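Long-range contacts in putative metal-dependent hydrolase (Bacillus subtilis, PDB 6KNS), which is a metallo-beta-lactamase fold protein that binds zinc and calcium and is probably a metal-dependent hydrolase, perhaps related to the enzymes that process tRNA 3' ends: residues Tyr164-Ile169 / Arg203-Ala208; Tyr145-Ile149 / Phe168-Glu173. One frame throughout, in Å; residues are numbered along the deposited sequence.

In the fold
Both contacts use the short helix 168-171, which follows the loop after the zinc ligand D161 on one outer layer of the metallo-beta-lactamase fold. Interaction 1 sets this helix and the loop before it against helix 198-208; interaction 2 sets it against strand 145-150, which lies between strands 131-137 and 155-158. Their centres lie about 9 Å apart, and F168 serves both, its CB turned to helix 198-208 and its ring rim to the strand. They also touch directly, A208 CB lying 3.8 Å from S172 O. The side chain of F168 is about 8 Å from that of D161 and about 12 Å from a bound zinc ion; the pair lies near the zinc site but supplies none of its ligands.

Interaction 1 (Tyr164-Ile169 / Arg203-Ala208)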
loop_
_atom_site.group_PDB
_atom_site.type_symbol
_atom_site.label_atom_id
_atom_site.label_comp_id
_atom_site.label_asym_id
_atom_site.label_seq_id
_atom_site.Cartn_x
_atom_site.Cartn_y
_atom_site.Cartn_z
ATOM N N TYR A 164 11.476 24.769 -2.761
ATOM C CA TYR A 164 12.418 25.227 -3.782
ATOM C C TYR A 164 13.806 25.511 -3.174
ATOM O O TYR A 164 13.888 26.019 -2.063
ATOM C CB TYR A 164 11.878 26.485 -4.531
ATOM C CG TYR A 164 12.952 27.045 -5.448
ATOM C CD1 TYR A 164 13.192 26.478 -6.699
ATOM C CD2 TYR A 164 13.793 28.039 -5.014
ATOM C CE1 TYR A 164 14.214 26.941 -7.506
ATOM C CE2 TYR A 164 14.822 28.504 -5.805
ATOM C CZ TYR A 164 15.035 27.944 -7.042
ATOM O OH TYR A 164 16.059 28.427 -7.812
ATOM N N GLN A 165 14.880 25.159 -3.889
ATOM C CA GLN A 165 16.229 25.664 -3.547
ATOM C C GLN A 165 17.088 25.791 -4.796
ATOM O O GLN A 165 16.961 24.987 -5.743
ATOM C CB GLN A 165 16.927 24.760 -2.505
ATOM C CG GLN A 165 16.963 23.274 -2.897
ATOM C CD GLN A 165 17.683 22.397 -1.892
ATOM O OE1 GLN A 165 18.179 22.878 -0.906
ATOM N NE2 GLN A 165 17.712 21.089 -2.138
ATOM N N ASP A 166 17.956 26.803 -4.796
ATOM C CA ASP A 166 18.846 27.070 -5.915
ATOM C C ASP A 166 19.756 25.887 -6.193
ATOM O O ASP A 166 20.110 25.618 -7.332
ATOM C CB ASP A 166 19.719 28.307 -5.644
ATOM C CG ASP A 166 18.956 29.633 -5.799
ATOM O OD1 ASP A 166 17.853 29.661 -6.390
ATOM O OD2 ASP A 166 19.488 30.654 -5.339
ATOM N N SER A 167 20.140 25.172 -5.158
ATOM C CA SER A 167 21.046 24.039 -5.335
ATOM C C SER A 167 20.491 22.951 -6.301
ATOM O O SER A 167 21.251 22.148 -6.855
ATOM C CB SER A 167 21.341 23.441 -3.976
ATOM O OG SER A 167 20.100 23.087 -3.371
ATOM N N PHE A 168 19.180 22.910 -6.523
ATOM C CA PHE A 168 18.660 21.955 -7.504
ATOM C C PHE A 168 19.196 22.224 -8.931
ATOM O O PHE A 168 19.176 21.326 -9.773
ATOM C CB PHE A 168 17.136 22.011 -7.552
ATOM C CG PHE A 168 16.430 21.122 -6.552
ATOM C CD1 PHE A 168 16.616 19.762 -6.571
ATOM C CD2 PHE A 168 15.512 21.658 -5.656
ATOM C CE1 PHE A 168 15.915 18.932 -5.681
ATOM C CE2 PHE A 168 14.821 20.856 -4.771
ATOM C CZ PHE A 168 15.010 19.488 -4.784
ATOM N N ILE A 169 19.671 23.450 -9.205
ATOM C CA ILE A 169 20.005 23.831 -10.573
ATOM C C ILE A 169 21.305 23.192 -11.013
ATOM O O ILE A 169 21.306 22.494 -12.028
ATOM C CB ILE A 169 19.964 25.361 -10.784
ATOM C CG1 ILE A 169 18.505 25.825 -10.797
ATOM C CG2 ILE A 169 20.661 25.792 -12.089
ATOM C CD1 ILE A 169 18.331 27.338 -10.638
ATOM N N ARG A 203 11.237 26.499 -13.223
ATOM C CA ARG A 203 12.439 27.271 -13.055
ATOM C C ARG A 203 13.637 26.351 -13.034
ATOM O O ARG A 203 14.651 26.638 -13.665
ATOM C CB ARG A 203 12.355 28.071 -11.759
ATOM C CG ARG A 203 13.651 28.799 -11.449
ATOM C CD ARG A 203 13.490 29.796 -10.323
ATOM N NE ARG A 203 14.696 30.642 -10.229
ATOM C CZ ARG A 203 15.070 31.343 -9.166
ATOM N NH1 ARG A 203 14.369 31.312 -8.045
ATOM N NH2 ARG A 203 16.179 32.078 -9.231
ATOM N N ILE A 204 13.506 25.220 -12.347
ATOM C CA ILE A 204 14.609 24.255 -12.269
ATOM C C ILE A 204 14.933 23.699 -13.643
ATOM O O ILE A 204 16.096 23.725 -14.058
ATOM C CB ILE A 204 14.383 23.105 -11.286
ATOM C CG1 ILE A 204 14.266 23.617 -9.843
ATOM C CG2 ILE A 204 15.545 22.171 -11.361
ATOM C CD1 ILE A 204 13.572 22.616 -8.830
ATOM N N ALA A 205 13.917 23.249 -14.364
ATOM C CA ALA A 205 14.109 22.706 -15.704
ATOM C C ALA A 205 14.778 23.782 -16.588
ATOM O O ALA A 205 15.691 23.498 -17.365
ATOM C CB ALA A 205 12.777 22.293 -16.283
ATOM N N LYS A 206 14.322 25.022 -16.441
ATOM C CA LYS A 206 14.815 26.115 -17.286
ATOM C C LYS A 206 16.285 26.375 -17.017
ATOM O O LYS A 206 17.108 26.262 -17.919
ATOM C CB LYS A 206 14.021 27.411 -17.078
ATOM C CG LYS A 206 14.678 28.621 -17.750
ATOM C CD LYS A 206 13.827 29.863 -17.613
ATOM C CE LYS A 206 14.420 30.998 -18.422
ATOM N NZ LYS A 206 13.972 32.274 -17.829
ATOM N N GLU A 207 16.612 26.692 -15.772
ATOM C CA GLU A 207 17.977 27.121 -15.454
ATOM C C GLU A 207 18.977 25.977 -15.521
ATOM O O GLU A 207 20.151 26.212 -15.762
ATOM C CB GLU A 207 18.017 27.816 -14.106
ATOM C CG GLU A 207 17.218 29.084 -14.144
ATOM C CD GLU A 207 17.483 29.994 -12.986
ATOM O OE1 GLU A 207 18.664 30.133 -12.606
ATOM O OE2 GLU A 207 16.512 30.597 -12.465
ATOM N N ALA A 208 18.500 24.742 -15.348
ATOM C CA ALA A 208 19.372 23.561 -15.473
ATOM C C ALA A 208 19.580 23.156 -16.941
ATOM O O ALA A 208 20.431 22.330 -17.243
ATOM C CB ALA A 208 18.798 22.399 -14.700
#
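Y164 lies beside R203 where the loop and short helix spanning 164-169 pack on helix 198-208, in the helical layer outside a sheet of the metallo-beta-lactamase fold. The phenol and guanidinium planes are only 9° apart, and Y164 OH sits over one guanidinium face, 3.4 Å from R203 NH1, too poorly angled for a hydrogen bond. Next to these polar groups the contact is apolar. I204 CG1 meets the edge of the Y164 ring, and I204 CD1 packs against F168 CB at 3.8 Å. I169 reaches across to E207, its CD1 lying 3.5 Å from E207 CB, while A208 CB rests near the I169 carbonyl oxygen.

A second shell fixes the polar groups. The type I turn from Q165 to F168 brings D166 back toward Y164, whose OH bonds to D166 OD1 at 2.6 Å on the anti lone pair. That oxygen stands off the guanidinium face, 4.1 Å from R203 NH2, so charge attraction alone links them. R203 CG is anti to the backbone N (chi1 174°) and the chain runs extended to NE, carrying the guanidinium across to the Y164 hydroxyl; E207, one turn later, holds this head by a salt bridge. I204 also touches M196 and, on strand 177-181, L178. The salt bridge is nearly straight, R203 NE to E207 OE2 at 2.9 Å, on the syn side but 35° out of the carboxylate plane, while OE2 lies in the guanidinium plane.

Interaction 2 (Tyr145-Ile149 / Phe168-Glu173); sequences YAMRI and FIPFSE
R148 reaches from strand 145-150 to the C-terminal end of helix 168-171, joining a sheet of the metallo-beta-lactamase fold to a helix lying on its outer side. Beside it on the strand, A146 CB touches two rings, the edge of F168 at CE1 (3.8 Å) and F171 at CE2. L136 of the adjoining strand packs against both phenylalanines, and V157 of the strand on the other side against F171. S172, where the chain leaves helical geometry, returns its OG to F168 O, which also accepts the backbone N-H of S172.

At the base of the arginine side chain, R148 CB packs on the tip of the F171 ring, 3.7 Å from CZ. The same ring atom lies 3.5 Å from R148 N, so the phenyl group rests obliquely on the strand backbone around M147 and R148. Farther out, R148 CG stands anti to the backbone N (chi1 172°) and the chain then bends at chi3 (-98°), turning the head toward the last carbonyls of the helix. R148 CD passes F171 O, and NE donates to that oxygen at 3.0 Å, almost in line with its C=O bond. NH2 gives a second, more bent bond to F171 O from above the carbonyl plane, and so the guanidinium grips one atom side-on with two nitrogens. The positive head probably complements the partial negative charge at this helix end. Its outermost bond runs from R148 NH2 to E173 O at 2.6 Å, in the guanidinium plane but tilted 30° from the carbonyl plane.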
loop_
_atom_site.group_PDB
_atom_site.type_symbol
_atom_site.label_atom_id
_atom_site.label_comp_id
_atom_site.label_asym_id
_atom_site.label_seq_id
_atom_site.Cartn_x
_atom_site.Cartn_y
_atom_site.Cartn_z
ATOM N N TYR A 145 16.318 12.849 0.215
ATOM C CA TYR A 145 17.352 13.083 -0.812
ATOM C C TYR A 145 16.810 12.972 -2.221
ATOM O O TYR A 145 16.187 11.978 -2.569
ATOM C CB TYR A 145 18.559 12.130 -0.653
ATOM C CG TYR A 145 19.303 12.392 0.598
ATOM C CD1 TYR A 145 20.387 13.262 0.628
ATOM C CD2 TYR A 145 18.877 11.831 1.779
ATOM C CE1 TYR A 145 21.059 13.538 1.833
ATOM C CE2 TYR A 145 19.530 12.087 2.971
ATOM C CZ TYR A 145 20.621 12.925 2.995
ATOM O OH TYR A 145 21.224 13.157 4.205
ATOM N N ALA A 146 17.113 13.999 -3.034
ATOM C CA ALA A 146 16.891 13.955 -4.468
ATOM C C ALA A 146 17.955 13.072 -5.075
ATOM O O ALA A 146 18.981 12.839 -4.436
ATOM C CB ALA A 146 16.936 15.339 -5.067
ATOM N N MET A 147 17.706 12.556 -6.278
ATOM C CA MET A 147 18.630 11.628 -6.914
ATOM C C MET A 147 18.902 11.982 -8.366
ATOM O O MET A 147 18.004 12.389 -9.095
ATOM C CB MET A 147 18.083 10.218 -6.871
ATOM C CG MET A 147 17.788 9.717 -5.481
ATOM S SD MET A 147 16.869 8.170 -5.541
ATOM C CE MET A 147 16.265 8.211 -3.853
ATOM N N ARG A 148 20.163 11.835 -8.769
ATOM C CA ARG A 148 20.573 11.987 -10.160
ATOM C C ARG A 148 21.029 10.608 -10.611
ATOM O O ARG A 148 21.978 10.049 -10.038
ATOM C CB ARG A 148 21.711 12.980 -10.275
ATOM C CG ARG A 148 22.297 13.011 -11.683
ATOM C CD ARG A 148 23.589 13.798 -11.829
ATOM N NE ARG A 148 23.308 15.114 -12.337
ATOM C CZ ARG A 148 23.550 15.569 -13.561
ATOM N NH1 ARG A 148 24.168 14.858 -14.480
ATOM N NH2 ARG A 148 23.158 16.788 -13.845
ATOM N N ILE A 149 20.355 10.054 -11.619
ATOM C CA ILE A 149 20.581 8.675 -12.039
ATOM C C ILE A 149 21.059 8.633 -13.476
ATOM O O ILE A 149 20.359 9.071 -14.381
ATOM C CB ILE A 149 19.315 7.817 -11.856
ATOM C CG1 ILE A 149 18.852 7.878 -10.386
ATOM C CG2 ILE A 149 19.603 6.373 -12.237
ATOM C CD1 ILE A 149 17.544 7.173 -10.077
ATOM N N PHE A 168 19.180 22.910 -6.523
ATOM C CA PHE A 168 18.660 21.955 -7.504
ATOM C C PHE A 168 19.196 22.224 -8.931
ATOM O O PHE A 168 19.176 21.326 -9.773
ATOM C CB PHE A 168 17.136 22.011 -7.552
ATOM C CG PHE A 168 16.430 21.122 -6.552
ATOM C CD1 PHE A 168 16.616 19.762 -6.571
ATOM C CD2 PHE A 168 15.512 21.658 -5.656
ATOM C CE1 PHE A 168 15.915 18.932 -5.681
ATOM C CE2 PHE A 168 14.821 20.856 -4.771
ATOM C CZ PHE A 168 15.010 19.488 -4.784
ATOM N N ILE A 169 19.671 23.450 -9.205
ATOM C CA ILE A 169 20.005 23.831 -10.573
ATOM C C ILE A 169 21.305 23.192 -11.013
ATOM O O ILE A 169 21.306 22.494 -12.028
ATOM C CB ILE A 169 19.964 25.361 -10.784
ATOM C CG1 ILE A 169 18.505 25.825 -10.797
ATOM C CG2 ILE A 169 20.661 25.792 -12.089
ATOM C CD1 ILE A 169 18.331 27.338 -10.638
ATOM N N PRO A 170 22.412 23.406 -10.265
ATOM C CA PRO A 170 23.638 22.661 -10.575
ATOM C C PRO A 170 23.474 21.149 -10.476
ATOM O O PRO A 170 24.002 20.421 -11.300
ATOM C CB PRO A 170 24.634 23.134 -9.507
ATOM C CG PRO A 170 24.082 24.406 -8.969
ATOM C CD PRO A 170 22.636 24.461 -9.256
ATOM N N PHE A 171 22.759 20.678 -9.466
ATOM C CA PHE A 171 22.498 19.249 -9.342
ATOM C C PHE A 171 21.863 18.621 -10.587
ATOM O O PHE A 171 22.244 17.526 -10.985
ATOM C CB PHE A 171 21.589 18.981 -8.143
ATOM C CG PHE A 171 21.416 17.518 -7.825
ATOM C CD1 PHE A 171 22.512 16.745 -7.404
ATOM C CD2 PHE A 171 20.161 16.920 -7.913
ATOM C CE1 PHE A 171 22.340 15.379 -7.078
ATOM C CE2 PHE A 171 19.976 15.580 -7.591
ATOM C CZ PHE A 171 21.053 14.809 -7.169
ATOM N N SER A 172 20.894 19.319 -11.183
ATOM C CA SER A 172 20.121 18.787 -12.306
ATOM C C SER A 172 20.722 19.166 -13.660
ATOM O O SER A 172 20.108 18.882 -14.691
ATOM C CB SER A 172 18.681 19.315 -12.267
ATOM O OG SER A 172 18.071 19.110 -10.999
ATOM N N GLU A 173 21.908 19.787 -13.665
ATOM C CA GLU A 173 22.490 20.327 -14.889
ATOM C C GLU A 173 22.553 19.339 -16.063
ATOM O O GLU A 173 23.140 18.258 -15.982
ATOM C CB GLU A 173 23.899 20.918 -14.646
ATOM C CG GLU A 173 24.375 21.710 -15.859
ATOM C CD GLU A 173 25.590 22.597 -15.587
ATOM O OE1 GLU A 173 26.373 22.299 -14.658
ATOM O OE2 GLU A 173 25.758 23.580 -16.331
#